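Local coordinates for protein putative nucleoside-diphosphate-sugar epimerase (PDB 3E48) that probably binds NAD(P)-type dinucleotides through a Rossmann-type domain and may act on nucleotide-linked sugars, although its true function and substrate remain unknown, at residues H11-A20 and R174-I182. Sequence-based numbering, arbitrary orientation.
Sequences HLGTHITNQA and RNDIARGVI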
loop_
_atom_site.group_PDB
_atom_site.type_symbol
_atom_site.label_atom_id
_atom_site.label_comp_id
_atom_site.label_asym_id
_atom_site.label_seq_id
_atom_site.Cartn_x
_atom_site.Cartn_y
_atom_site.Cartn_z
ATOM N N HIS B 11 21.302 6.567 9.804
ATOM C CA HIS B 11 21.031 7.041 11.157
ATOM C C HIS B 11 20.438 5.951 12.036
ATOM O O HIS B 11 20.975 5.646 13.100
ATOM C CB HIS B 11 20.087 8.244 11.126
ATOM C CG HIS B 11 20.709 9.478 10.555
ATOM N ND1 HIS B 11 21.861 10.031 11.068
ATOM C CD2 HIS B 11 20.335 10.273 9.524
ATOM C CE1 HIS B 11 22.169 11.117 10.380
ATOM N NE2 HIS B 11 21.260 11.286 9.438
ATOM N N LEU B 12 19.333 5.354 11.602
ATOM C CA LEU B 12 18.718 4.304 12.400
ATOM C C LEU B 12 19.596 3.054 12.442
ATOM O O LEU B 12 19.757 2.440 13.496
ATOM C CB LEU B 12 17.333 3.950 11.853
ATOM C CG LEU B 12 16.640 2.767 12.538
ATOM C CD1 LEU B 12 16.394 3.074 14.010
ATOM C CD2 LEU B 12 15.327 2.479 11.830
ATOM N N GLY B 13 20.169 2.686 11.300
ATOM C CA GLY B 13 21.019 1.504 11.250
ATOM C C GLY B 13 22.197 1.542 12.208
ATOM O O GLY B 13 22.592 0.514 12.764
ATOM N N THR B 14 22.766 2.725 12.398
ATOM C CA THR B 14 23.904 2.885 13.296
ATOM C C THR B 14 23.469 2.564 14.726
ATOM O O THR B 14 24.184 1.873 15.461
ATOM C CB THR B 14 24.479 4.319 13.192
ATOM O OG1 THR B 14 25.020 4.511 11.880
ATOM C CG2 THR B 14 25.576 4.542 14.213
ATOM N N HIS B 15 22.292 3.053 15.112
ATOM C CA HIS B 15 21.752 2.779 16.444
ATOM C C HIS B 15 21.597 1.276 16.641
ATOM O O HIS B 15 22.058 0.714 17.637
ATOM C CB HIS B 15 20.381 3.443 16.618
ATOM C CG HIS B 15 20.453 4.899 16.951
ATOM N ND1 HIS B 15 20.705 5.360 18.225
ATOM C CD2 HIS B 15 20.328 5.999 16.171
ATOM C CE1 HIS B 15 20.732 6.680 18.216
ATOM N NE2 HIS B 15 20.506 7.093 16.981
ATOM N N ILE B 16 20.942 0.627 15.682
ATOM C CA ILE B 16 20.714 -0.811 15.762
ATOM C C ILE B 16 22.010 -1.613 15.814
ATOM O O ILE B 16 22.124 -2.558 16.594
ATOM C CB ILE B 16 19.870 -1.313 14.574
ATOM C CG1 ILE B 16 18.503 -0.614 14.581
ATOM C CG2 ILE B 16 19.688 -2.824 14.668
ATOM C CD1 ILE B 16 17.626 -0.957 13.382
ATOM N N THR B 17 22.984 -1.235 14.990
ATOM C CA THR B 17 24.256 -1.947 14.961
ATOM C C THR B 17 25.034 -1.786 16.265
ATOM O O THR B 17 25.563 -2.761 16.794
ATOM C CB THR B 17 25.147 -1.478 13.796
ATOM O OG1 THR B 17 24.445 -1.637 12.556
ATOM C CG2 THR B 17 26.433 -2.309 13.750
ATOM N N ASN B 18 25.119 -0.564 16.782
ATOM C CA ASN B 18 25.841 -0.367 18.036
ATOM C C ASN B 18 25.151 -1.106 19.177
ATOM O O ASN B 18 25.813 -1.659 20.056
ATOM C CB ASN B 18 25.976 1.120 18.379
ATOM C CG ASN B 18 26.975 1.835 17.482
ATOM O OD1 ASN B 18 28.054 1.310 17.195
ATOM N ND2 ASN B 18 26.630 3.038 17.049
ATOM N N GLN B 19 23.824 -1.124 19.167
ATOM C CA GLN B 19 23.101 -1.828 20.215
ATOM C C GLN B 19 23.301 -3.339 20.067
ATOM O O GLN B 19 23.391 -4.052 21.062
ATOM C CB GLN B 19 21.608 -1.463 20.188
ATOM C CG GLN B 19 21.303 -0.081 20.773
ATOM C CD GLN B 19 19.810 0.234 20.830
ATOM O OE1 GLN B 19 18.986 -0.663 20.996
ATOM N NE2 GLN B 19 19.463 1.520 20.711
ATOM N N ALA B 20 23.394 -3.827 18.832
ATOM C CA ALA B 20 23.599 -5.258 18.614
ATOM C C ALA B 20 24.981 -5.637 19.143
ATOM O O ALA B 20 25.172 -6.715 19.707
ATOM C CB ALA B 20 23.494 -5.590 17.133
ATOM N N ARG B 174 15.163 7.558 17.721
ATOM C CA ARG B 174 15.733 6.473 16.940
ATOM C C ARG B 174 16.266 5.451 17.934
ATOM O O ARG B 174 16.186 4.248 17.702
ATOM C CB ARG B 174 16.882 6.958 16.052
ATOM C CG ARG B 174 16.460 7.856 14.908
ATOM C CD ARG B 174 17.459 7.782 13.769
ATOM N NE ARG B 174 17.091 8.680 12.681
ATOM C CZ ARG B 174 17.451 9.956 12.610
ATOM N NH1 ARG B 174 18.202 10.491 13.563
ATOM N NH2 ARG B 174 17.043 10.703 11.594
ATOM N N ASN B 175 16.815 5.935 19.046
ATOM C CA ASN B 175 17.340 5.032 20.060
ATOM C C ASN B 175 16.264 4.046 20.513
ATOM O O ASN B 175 16.522 2.844 20.629
ATOM C CB ASN B 175 17.855 5.816 21.270
ATOM C CG ASN B 175 18.331 4.906 22.390
ATOM O OD1 ASN B 175 19.253 4.110 22.209
ATOM N ND2 ASN B 175 17.698 5.015 23.553
ATOM N N ASP B 176 15.055 4.547 20.762
ATOM C CA ASP B 176 13.967 3.676 21.198
ATOM C C ASP B 176 13.484 2.730 20.103
ATOM O O ASP B 176 13.105 1.588 20.383
ATOM C CB ASP B 176 12.792 4.498 21.744
ATOM C CG ASP B 176 13.071 5.064 23.131
ATOM O OD1 ASP B 176 13.974 4.547 23.825
ATOM O OD2 ASP B 176 12.375 6.013 23.539
ATOM N N ILE B 177 13.489 3.191 18.856
ATOM C CA ILE B 177 13.074 2.323 17.762
ATOM C C ILE B 177 14.080 1.183 17.720
ATOM O O ILE B 177 13.709 0.014 17.636
ATOM C CB ILE B 177 13.090 3.071 16.415
ATOM C CG1 ILE B 177 11.940 4.080 16.384
ATOM C CG2 ILE B 177 12.985 2.074 15.253
ATOM C CD1 ILE B 177 12.000 5.031 15.222
ATOM N N ALA B 178 15.361 1.532 17.803
ATOM C CA ALA B 178 16.412 0.526 17.777
ATOM C C ALA B 178 16.269 -0.458 18.934
ATOM O O ALA B 178 16.486 -1.656 18.753
ATOM C CB ALA B 178 17.784 1.193 17.811
ATOM N N ARG B 179 15.911 0.024 20.122
ATOM C CA ARG B 179 15.759 -0.893 21.253
ATOM C C ARG B 179 14.645 -1.902 20.981
ATOM O O ARG B 179 14.769 -3.084 21.310
ATOM C CB ARG B 179 15.471 -0.126 22.548
ATOM C CG ARG B 179 16.620 0.771 23.004
ATOM C CD ARG B 179 16.200 1.629 24.187
ATOM N NE ARG B 179 15.930 0.831 25.380
ATOM C CZ ARG B 179 15.302 1.292 26.458
ATOM N NH1 ARG B 179 14.872 2.548 26.493
ATOM N NH2 ARG B 179 15.106 0.503 27.501
ATOM N N GLY B 180 13.559 -1.434 20.375
ATOM C CA GLY B 180 12.456 -2.326 20.061
ATOM C C GLY B 180 12.858 -3.351 19.015
ATOM O O GLY B 180 12.511 -4.528 19.121
ATOM N N VAL B 181 13.588 -2.908 17.995
ATOM C CA VAL B 181 14.031 -3.805 16.936
ATOM C C VAL B 181 14.989 -4.863 17.492
ATOM O O VAL B 181 14.886 -6.040 17.149
ATOM C CB VAL B 181 14.706 -3.009 15.787
ATOM C CG1 VAL B 181 15.320 -3.956 14.769
ATOM C CG2 VAL B 181 13.671 -2.116 15.101
ATOM N N ILE B 182 15.909 -4.438 18.356
ATOM C CA ILE B 182 16.872 -5.346 18.980
ATOM C C ILE B 182 16.134 -6.389 19.821
ATOM O O ILE B 182 16.468 -7.576 19.794
ATOM C CB ILE B 182 17.860 -4.567 19.887
ATOM C CG1 ILE B 182 18.836 -3.755 19.021
ATOM C CG2 ILE B 182 18.601 -5.525 20.819
ATOM C CD1 ILE B 182 19.786 -4.590 18.177
HETATM O O HOH W 1 19.710 9.418 15.664
HETATM O O HOH W 2 21.069 3.884 20.391
#
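Gln19 reaches from helix 11-22 into a hollow on helix 174-186 lined by Asn175, Ala178, Arg179 and Ile182, a knob-into-hole fit. Its CB lies 3.8 Å from Ile182 CG1. With CG beside its own backbone N (chi1 -76°) and the chain extended beyond, CD arrives over Ala178 CB, and OE1 turns to Arg179, touching its CA and CG. On the other branch, NE2 gives a hydrogen bond of 3.2 Å to Asn175 O, nearly straight at 166°, lying in the carbonyl plane on a lone pair. That oxygen also takes the helical bond from Arg179 N and so accepts from two donors. A water bonded to NE2 also bonds Asn175 OD1 and His15 ND1, which links both amides to the ring and probably helps hold Gln19's amide in its orientation. The mixed, mainly parallel sheet of the Rossmann-like fold backs this pairing: Ile16 rests on Leu5 of strand 3-6, while Leu12 and Ile177 both touch Met140 and Tyr143 of strand 134-143. Beside this polar group, Ala178 CB packs against both His15 CB and Ile16 CG1, letting the axes close to 8.6 Å at a crossing of -51°. Toward the start of both helices, Arg174 runs extended past the His15 ring, its CB 3.6 Å from His15 CD2, until His11 CB lies over the centre of one guanidinium face, 3.4 Å from Arg174 NE. This NE is buried and has no polar partner; NH1 instead meets a second water, which also bonds His15 NE2 in the plane of the ring.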